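Local atomic coordinates of probable diphthine synthase (Aeropyrum pernix, PDB entry 1WDE), a protein that probably transfers three methyl groups from S-adenosyl-L-methionine to the modified histidine of elongation factor 2, giving the diphthine intermediate of diphthamide biosynthesis. Residues A26-A29 against V30-D34; S231-R234 against L235-A238; R252-G255 against V256-W259. One frame throughout, in Å; residues are numbered along the deposited sequence.

Contact 1 (A26-A29 against V30-D34); sequences ALDA and VRRAD
Asp28 and Arg32, one helical turn apart, make the charged part of this contact: Asp28 OD2 lies 2.7 Å from Arg32 NE in a salt bridge. The hydrogen bond within it is weak, bent to an N-H...O angle of 118°; the carboxylate and guanidinium planes are turned 72° from each other, and OD1, more distant, sits in plane at the guanidinium edge. Asp28 can reach forward because its CG stands anti to the backbone N (chi1 -171°), and Arg32 meets it with a chain extended from CG to NE. Without the carboxylate, as with an alanine here, Arg32 NE would probably lose its charged mate and the guanidinium would be freer to turn.

The van der Waals part is Arg31 laid over Leu27, whose CB lies over the centre of one guanidinium face, 4.0 Å above its plane. A bend at chi3 folds Arg31 back for this.

Backbone bonds carry the helix itself. Val30 N donates to Ala26 O at 3.1 Å, and Arg31 N to Leu27 O at the same length, while Arg32 N reaches Asp28 O at 2.9 Å.

Helix 24-32 lays its other side on the parallel sheet: Ala26 touches Val13 and Ala29 touches Leu11 of strand 9-14, while Val30 rests on Val89 of strand 85-90. Just beyond the helix end, Ala33 touches Ala87 of the same strand.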
ATOM      1  N   ALA A  26      11.845 -17.903  -2.195  1.00 23.62           N
ATOM      2  CA  ALA A  26      11.972 -16.819  -3.160  1.00 21.95           C
ATOM      3  C   ALA A  26      13.432 -16.770  -3.662  1.00 25.96           C
ATOM      4  O   ALA A  26      13.690 -16.606  -4.856  1.00 31.60           O
ATOM      5  CB  ALA A  26      11.604 -15.472  -2.516  1.00 26.18           C
ATOM      6  N   LEU A  27      14.371 -16.866  -2.726  1.00 29.35           N
ATOM      7  CA  LEU A  27      15.796 -16.844  -3.061  1.00 34.09           C
ATOM      8  C   LEU A  27      16.030 -18.005  -4.043  1.00 37.15           C
ATOM      9  O   LEU A  27      16.581 -17.816  -5.131  1.00 36.86           O
ATOM     10  CB  LEU A  27      16.644 -17.029  -1.787  1.00 33.03           C
ATOM     11  CG  LEU A  27      16.735 -15.880  -0.765  1.00 26.92           C
ATOM     12  CD1 LEU A  27      17.328 -16.372   0.529  1.00 31.19           C
ATOM     13  CD2 LEU A  27      17.573 -14.750  -1.313  1.00 32.04           C
ATOM     14  N   ASP A  28      15.568 -19.193  -3.659  1.00 38.30           N
ATOM     15  CA  ASP A  28      15.697 -20.394  -4.489  1.00 42.33           C
ATOM     16  C   ASP A  28      15.100 -20.185  -5.894  1.00 46.15           C
ATOM     17  O   ASP A  28      15.779 -20.378  -6.910  1.00 47.92           O
ATOM     18  CB  ASP A  28      14.995 -21.561  -3.800  1.00 39.91           C
ATOM     19  CG  ASP A  28      15.258 -22.889  -4.485  1.00 55.02           C
ATOM     20  OD1 ASP A  28      14.550 -23.871  -4.163  1.00 57.91           O
ATOM     21  OD2 ASP A  28      16.172 -22.957  -5.335  1.00 56.35           O
ATOM     22  N   ALA A  29      13.835 -19.781  -5.950  1.00 39.92           N
ATOM     23  CA  ALA A  29      13.148 -19.554  -7.220  1.00 39.47           C
ATOM     24  C   ALA A  29      13.915 -18.675  -8.195  1.00 40.15           C
ATOM     25  O   ALA A  29      14.037 -19.006  -9.373  1.00 45.90           O
ATOM     26  CB  ALA A  29      11.766 -18.934  -6.968  1.00 36.07           C
ATOM     27  N   VAL A  30      14.404 -17.541  -7.706  1.00 41.43           N
ATOM     28  CA  VAL A  30      15.139 -16.588  -8.535  1.00 38.53           C
ATOM     29  C   VAL A  30      16.489 -17.138  -8.981  1.00 38.50           C
ATOM     30  O   VAL A  30      16.981 -16.807 -10.062  1.00 35.74           O
ATOM     31  CB  VAL A  30      15.307 -15.231  -7.774  1.00 45.61           C
ATOM     32  CG1 VAL A  30      16.423 -14.402  -8.366  1.00 40.47           C
ATOM     33  CG2 VAL A  30      13.999 -14.443  -7.857  1.00 39.12           C
ATOM     34  N   ARG A  31      17.079 -17.993  -8.158  1.00 42.01           N
ATOM     35  CA  ARG A  31      18.366 -18.573  -8.507  1.00 49.10           C
ATOM     36  C   ARG A  31      18.179 -19.637  -9.582  1.00 52.47           C
ATOM     37  O   ARG A  31      19.029 -19.798 -10.462  1.00 51.93           O
ATOM     38  CB  ARG A  31      19.039 -19.162  -7.261  1.00 48.97           C
ATOM     39  CG  ARG A  31      19.441 -18.083  -6.256  1.00 58.14           C
ATOM     40  CD  ARG A  31      20.130 -18.613  -5.000  1.00 61.28           C
ATOM     41  NE  ARG A  31      19.304 -19.550  -4.241  1.00 65.38           N
ATOM     42  CZ  ARG A  31      19.411 -19.749  -2.928  1.00 67.64           C
ATOM     43  NH1 ARG A  31      18.623 -20.629  -2.320  1.00 64.03           N
ATOM     44  NH2 ARG A  31      20.293 -19.054  -2.219  1.00 64.84           N
ATOM     45  N   ARG A  32      17.045 -20.329  -9.530  1.00 52.35           N
ATOM     46  CA  ARG A  32      16.748 -21.388 -10.484  1.00 55.12           C
ATOM     47  C   ARG A  32      16.112 -20.914 -11.785  1.00 55.31           C
ATOM     48  O   ARG A  32      15.995 -21.684 -12.737  1.00 57.40           O
ATOM     49  CB  ARG A  32      15.873 -22.457  -9.815  1.00 54.32           C
ATOM     50  CG  ARG A  32      16.614 -23.215  -8.718  1.00 53.15           C
ATOM     51  CD  ARG A  32      15.740 -24.261  -8.038  1.00 58.73           C
ATOM     52  NE  ARG A  32      16.502 -25.045  -7.065  1.00 63.98           N
ATOM     53  CZ  ARG A  32      17.467 -25.907  -7.384  1.00 68.33           C
ATOM     54  NH1 ARG A  32      17.793 -26.106  -8.656  1.00 70.36           N
ATOM     55  NH2 ARG A  32      18.118 -26.566  -6.433  1.00 65.99           N
ATOM     56  N   ALA A  33      15.710 -19.651 -11.840  1.00 55.14           N
ATOM     57  CA  ALA A  33      15.114 -19.110 -13.057  1.00 54.54           C
ATOM     58  C   ALA A  33      16.203 -18.936 -14.122  1.00 54.22           C
ATOM     59  O   ALA A  33      17.392 -18.991 -13.816  1.00 52.72           O
ATOM     60  CB  ALA A  33      14.445 -17.771 -12.764  1.00 55.38           C
ATOM     61  N   ASP A  34      15.797 -18.733 -15.370  1.00 54.83           N
ATOM     62  CA  ASP A  34      16.756 -18.549 -16.449  1.00 55.49           C
ATOM     63  C   ASP A  34      16.926 -17.065 -16.715  1.00 58.69           C
ATOM     64  O   ASP A  34      17.999 -16.615 -17.124  1.00 58.49           O
ATOM     65  CB  ASP A  34      16.286 -19.259 -17.721  1.00 56.74           C
ATOM     66  CG  ASP A  34      16.128 -20.760 -17.528  1.00 62.25           C
ATOM     67  OD1 ASP A  34      17.099 -21.412 -17.090  1.00 58.79           O
ATOM     68  OD2 ASP A  34      15.029 -21.288 -17.813  1.00 63.81           O
TER

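Contact 2 (S231-R234 against L235-A238); sequences SLER and LSTA
The flat group that approaches across the turn is the carboxylate of Glu233, whose OE1 stands 3.6 Å from Ser236 OG; a bend at chi2 (60°) brings its end round toward the serine. Arg234, which carries the other flat group, meets the following residues through its CB and backbone, while its side chain touches Trp229 of strand 225-229.

Ser236 OG donates to Glu233 O, since its chi1 of 66° sets the hydroxyl between backbone N and carbonyl carbon and so back over the preceding turn. The modelled separation of 2.4 Å between Ser236 OG and Glu233 O is very short, and its exact length is doubtful. Ser236 N also bonds to Leu232 O at 2.8 Å, whereas the step before it, from Leu235 N to Ser231 O, is weak at 3.3 Å.

On the buried side Leu232 and Leu235 meet obliquely through their methyls, CD2 to CD2 at 4.2 Å. Both leucines pack on Val188 of helix 184-202 and on Ser213 of strand 213-217, and Leu235 also touches Trp229.

At the start of helix 232-236, Ser231 OG accepts from Arg234 N at 3.0 Å with an N-H...O angle of 159°. This is a classic serine N-cap, here opening a short helix in the crossover between strands 225-229 and 246-249, parallel strands separated by 213-217 in the mixed sheet.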
ATOM      1  N   SER A 231      -5.271  13.935  14.821  1.00 28.07           N
ATOM      2  CA  SER A 231      -6.214  14.320  13.765  1.00 20.13           C
ATOM      3  C   SER A 231      -5.477  14.364  12.423  1.00 25.78           C
ATOM      4  O   SER A 231      -4.278  14.644  12.380  1.00 24.49           O
ATOM      5  CB  SER A 231      -6.811  15.711  14.049  1.00 29.71           C
ATOM      6  OG  SER A 231      -5.839  16.729  13.835  1.00 24.63           O
ATOM      7  N   LEU A 232      -6.184  14.106  11.328  1.00 22.21           N
ATOM      8  CA  LEU A 232      -5.558  14.143  10.011  1.00 20.53           C
ATOM      9  C   LEU A 232      -5.258  15.614   9.688  1.00 28.22           C
ATOM     10  O   LEU A 232      -4.377  15.928   8.894  1.00 24.14           O
ATOM     11  CB  LEU A 232      -6.491  13.544   8.938  1.00 19.44           C
ATOM     12  CG  LEU A 232      -6.523  12.010   8.827  1.00 25.37           C
ATOM     13  CD1 LEU A 232      -7.569  11.572   7.803  1.00 23.90           C
ATOM     14  CD2 LEU A 232      -5.126  11.495   8.423  1.00 24.72           C
ATOM     15  N   GLU A 233      -6.011  16.518  10.305  1.00 27.09           N
ATOM     16  CA  GLU A 233      -5.799  17.955  10.103  1.00 26.18           C
ATOM     17  C   GLU A 233      -4.360  18.270  10.537  1.00 22.98           C
ATOM     18  O   GLU A 233      -3.612  18.936   9.827  1.00 28.32           O
ATOM     19  CB  GLU A 233      -6.799  18.739  10.959  1.00 27.97           C
ATOM     20  CG  GLU A 233      -6.747  20.246  10.817  1.00 35.09           C
ATOM     21  CD  GLU A 233      -7.020  20.700   9.411  1.00 43.70           C
ATOM     22  OE1 GLU A 233      -6.090  21.242   8.779  1.00 52.58           O
ATOM     23  OE2 GLU A 233      -8.159  20.512   8.927  1.00 53.16           O
ATOM     24  N   ARG A 234      -3.982  17.780  11.710  1.00 25.10           N
ATOM     25  CA  ARG A 234      -2.637  17.996  12.233  1.00 27.44           C
ATOM     26  C   ARG A 234      -1.566  17.401  11.323  1.00 32.33           C
ATOM     27  O   ARG A 234      -0.528  18.009  11.097  1.00 32.57           O
ATOM     28  CB  ARG A 234      -2.491  17.381  13.630  1.00 27.33           C
ATOM     29  CG  ARG A 234      -3.107  18.201  14.752  1.00 43.23           C
ATOM     30  CD  ARG A 234      -2.541  17.774  16.095  1.00 55.30           C
ATOM     31  NE  ARG A 234      -1.088  17.924  16.126  1.00 66.35           N
ATOM     32  CZ  ARG A 234      -0.311  17.522  17.126  1.00 68.35           C
ATOM     33  NH1 ARG A 234      -0.841  16.937  18.192  1.00 70.84           N
ATOM     34  NH2 ARG A 234       1.001  17.706  17.060  1.00 71.25           N
ATOM     35  N   LEU A 235      -1.814  16.203  10.809  1.00 27.84           N
ATOM     36  CA  LEU A 235      -0.848  15.542   9.941  1.00 26.15           C
ATOM     37  C   LEU A 235      -0.701  16.248   8.616  1.00 24.35           C
ATOM     38  O   LEU A 235       0.395  16.301   8.062  1.00 29.50           O
ATOM     39  CB  LEU A 235      -1.272  14.089   9.685  1.00 26.96           C
ATOM     40  CG  LEU A 235      -0.397  13.210   8.786  1.00 25.29           C
ATOM     41  CD1 LEU A 235       1.051  13.215   9.282  1.00 20.70           C
ATOM     42  CD2 LEU A 235      -0.958  11.781   8.814  1.00 22.81           C
ATOM     43  N   SER A 236      -1.805  16.793   8.111  1.00 24.52           N
ATOM     44  CA  SER A 236      -1.819  17.462   6.810  1.00 25.53           C
ATOM     45  C   SER A 236      -0.833  18.621   6.692  1.00 30.98           C
ATOM     46  O   SER A 236      -0.402  18.951   5.593  1.00 32.35           O
ATOM     47  CB  SER A 236      -3.222  17.988   6.494  1.00 29.27           C
ATOM     48  OG  SER A 236      -3.581  19.014   7.408  1.00 33.49           O
ATOM     49  N   THR A 237      -0.483  19.239   7.814  1.00 25.26           N
ATOM     50  CA  THR A 237       0.453  20.372   7.774  1.00 35.05           C
ATOM     51  C   THR A 237       1.795  20.046   8.432  1.00 32.40           C
ATOM     52  O   THR A 237       2.627  20.925   8.628  1.00 36.66           O
ATOM     53  CB  THR A 237      -0.136  21.626   8.487  1.00 25.57           C
ATOM     54  OG1 THR A 237      -0.455  21.304   9.842  1.00 35.32           O
ATOM     55  CG2 THR A 237      -1.388  22.109   7.783  1.00 36.07           C
ATOM     56  N   ALA A 238       2.005  18.786   8.787  1.00 31.88           N
ATOM     57  CA  ALA A 238       3.249  18.402   9.431  1.00 24.92           C
ATOM     58  C   ALA A 238       4.312  17.979   8.407  1.00 31.62           C
ATOM     59  O   ALA A 238       4.023  17.251   7.456  1.00 26.21           O
ATOM     60  CB  ALA A 238       2.990  17.277  10.396  1.00 35.83           C
TER

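Contact 3 (R252-G255 against V256-W259); sequences RLSG and VEEW
Ser254 and Glu257 form a capping box at the start of helix 255-264, each side chain accepting from the other's backbone N-H. Ser254 OG takes the hydrogen of Glu257 N at 3.0 Å, with an N-H...O angle of 154°. In return, Glu257 OE1 accepts from Ser254 N, also at 3.0 Å and straighter at 165°, through its anti lone pair, the one facing away from the other carboxylate oxygen. Glu257 reaches back because its CG stands anti to the carbonyl carbon (chi1 -79°) and the chain runs extended beyond it.

The same carboxylate is buried and gripped from outside the box: OE1 forms a salt bridge with Arg136, while OE2 accepts from His168 NE2 and Ser133 N. These partners would be expected to stabilise its negative charge. Through them the cap joins the loop that follows strand 246-249 to residues beside strand 137-143 and at the start of strand 168-173, three strands that belong to the mixed sheet.

Behind the cap, Leu253 lies across the first turn, with its CB 3.7 Å from the aliphatic CG of Glu258 and its CD2 4.0 Å from Glu257 CB. Leu253 also rests on Leu132. The helical bonds begin with Glu258 N to Ser254 O at 3.0 Å; the next, from Trp259 N to Gly255 O, is weak at 3.4 Å. A water donates both to Gly255 O, at 2.6 Å, and to Glu258 OE2, at 3.2 Å, tying that carboxylate to the opening turn.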
ATOM      1  N   ARG A 252     -13.889   3.569  14.620  1.00 24.92           N
ATOM      2  CA  ARG A 252     -13.875   3.735  16.070  1.00 24.48           C
ATOM      3  C   ARG A 252     -13.190   2.560  16.742  1.00 20.82           C
ATOM      4  O   ARG A 252     -13.624   1.414  16.605  1.00 23.82           O
ATOM      5  CB  ARG A 252     -15.308   3.878  16.581  1.00 35.14           C
ATOM      6  CG  ARG A 252     -15.373   4.316  17.995  1.00 42.94           C
ATOM      7  CD  ARG A 252     -16.588   5.179  18.230  1.00 44.16           C
ATOM      8  NE  ARG A 252     -16.689   5.500  19.639  1.00 47.77           N
ATOM      9  CZ  ARG A 252     -17.548   6.372  20.142  1.00 53.40           C
ATOM     10  NH1 ARG A 252     -18.382   7.015  19.334  1.00 50.91           N
ATOM     11  NH2 ARG A 252     -17.575   6.580  21.452  1.00 50.96           N
ATOM     12  N   LEU A 253     -12.119   2.834  17.486  1.00 15.93           N
ATOM     13  CA  LEU A 253     -11.359   1.772  18.131  1.00 20.39           C
ATOM     14  C   LEU A 253     -12.110   1.054  19.219  1.00 26.09           C
ATOM     15  O   LEU A 253     -12.883   1.658  19.958  1.00 23.57           O
ATOM     16  CB  LEU A 253     -10.076   2.331  18.755  1.00 27.28           C
ATOM     17  CG  LEU A 253      -9.102   2.975  17.769  1.00 33.43           C
ATOM     18  CD1 LEU A 253      -7.961   3.645  18.514  1.00 31.35           C
ATOM     19  CD2 LEU A 253      -8.611   1.902  16.825  1.00 27.18           C
ATOM     20  N   SER A 254     -11.854  -0.236  19.334  1.00 18.65           N
ATOM     21  CA  SER A 254     -12.456  -1.045  20.377  1.00 28.42           C
ATOM     22  C   SER A 254     -11.631  -0.724  21.626  1.00 25.74           C
ATOM     23  O   SER A 254     -10.491  -0.272  21.524  1.00 26.41           O
ATOM     24  CB  SER A 254     -12.332  -2.536  20.032  1.00 23.58           C
ATOM     25  OG  SER A 254     -11.160  -3.093  20.606  1.00 26.69           O
ATOM     26  N   GLY A 255     -12.202  -0.928  22.804  1.00 26.51           N
ATOM     27  CA  GLY A 255     -11.457  -0.640  24.018  1.00 27.10           C
ATOM     28  C   GLY A 255     -10.097  -1.314  24.035  1.00 30.87           C
ATOM     29  O   GLY A 255      -9.086  -0.693  24.382  1.00 23.40           O
ATOM     30  N   VAL A 256     -10.064  -2.590  23.665  1.00 25.93           N
ATOM     31  CA  VAL A 256      -8.803  -3.320  23.635  1.00 29.51           C
ATOM     32  C   VAL A 256      -7.864  -2.712  22.586  1.00 27.50           C
ATOM     33  O   VAL A 256      -6.656  -2.653  22.799  1.00 23.65           O
ATOM     34  CB  VAL A 256      -9.030  -4.832  23.356  1.00 31.12           C
ATOM     35  CG1 VAL A 256      -7.710  -5.514  23.017  1.00 29.36           C
ATOM     36  CG2 VAL A 256      -9.633  -5.500  24.607  1.00 34.60           C
ATOM     37  N   GLU A 257      -8.418  -2.226  21.475  1.00 24.89           N
ATOM     38  CA  GLU A 257      -7.581  -1.625  20.431  1.00 27.42           C
ATOM     39  C   GLU A 257      -6.886  -0.329  20.840  1.00 25.91           C
ATOM     40  O   GLU A 257      -5.758  -0.074  20.425  1.00 21.35           O
ATOM     41  CB  GLU A 257      -8.393  -1.377  19.167  1.00 21.90           C
ATOM     42  CG  GLU A 257      -8.619  -2.634  18.319  1.00 22.91           C
ATOM     43  CD  GLU A 257      -9.365  -2.301  17.055  1.00 21.30           C
ATOM     44  OE1 GLU A 257     -10.413  -1.633  17.143  1.00 26.86           O
ATOM     45  OE2 GLU A 257      -8.903  -2.688  15.971  1.00 20.11           O
ATOM     46  N   GLU A 258      -7.577   0.505  21.614  1.00 24.66           N
ATOM     47  CA  GLU A 258      -7.008   1.758  22.112  1.00 28.28           C
ATOM     48  C   GLU A 258      -5.785   1.429  22.957  1.00 26.68           C
ATOM     49  O   GLU A 258      -4.766   2.130  22.917  1.00 27.14           O
ATOM     50  CB  GLU A 258      -8.027   2.514  22.985  1.00 29.47           C
ATOM     51  CG  GLU A 258      -9.121   3.193  22.174  1.00 48.27           C
ATOM     52  CD  GLU A 258     -10.160   3.926  23.031  1.00 58.57           C
ATOM     53  OE1 GLU A 258     -11.019   4.621  22.441  1.00 58.62           O
ATOM     54  OE2 GLU A 258     -10.126   3.804  24.279  1.00 58.07           O
ATOM     55  N   TRP A 259      -5.898   0.355  23.731  1.00 23.97           N
ATOM     56  CA  TRP A 259      -4.805  -0.079  24.591  1.00 25.25           C
ATOM     57  C   TRP A 259      -3.651  -0.583  23.725  1.00 27.92           C
ATOM     58  O   TRP A 259      -2.501  -0.213  23.962  1.00 24.08           O
ATOM     59  CB  TRP A 259      -5.322  -1.160  25.541  1.00 30.22           C
ATOM     60  CG  TRP A 259      -4.296  -1.889  26.364  1.00 26.19           C
ATOM     61  CD1 TRP A 259      -3.494  -1.374  27.346  1.00 31.86           C
ATOM     62  CD2 TRP A 259      -3.978  -3.285  26.276  1.00 28.31           C
ATOM     63  NE1 TRP A 259      -2.691  -2.366  27.878  1.00 26.23           N
ATOM     64  CE2 TRP A 259      -2.970  -3.548  27.236  1.00 31.80           C
ATOM     65  CE3 TRP A 259      -4.444  -4.339  25.478  1.00 32.80           C
ATOM     66  CZ2 TRP A 259      -2.422  -4.824  27.415  1.00 34.78           C
ATOM     67  CZ3 TRP A 259      -3.898  -5.609  25.658  1.00 30.71           C
ATOM     68  CH2 TRP A 259      -2.896  -5.839  26.620  1.00 30.50           C
TER
HETATM   69  O   HOH W   1      -9.242   1.286  26.091  1.00 37.12           O

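In the fold
The three contacts follow one another along the chain and none touches another. Contact 1 belongs to the parallel sheet 62-64, 35-39, 85-90, 9-14, 113-117, whereas contacts 2 and 3 border the mixed sheet built from later strands. Accordingly contact 1 is remote, its centre about 44 Å from that of contact 2 and about 43 Å from that of contact 3. Contacts 2 and 3 have centres about 22 Å apart and nearest atoms about 11 Å apart; strand 246-249 runs between them in sequence. Contacts 1 and 2 lie on opposite sides of the chain's centre, consistent with the two-sheet architecture of this methyltransferase family, contacts 2 and 3 both including helix starts.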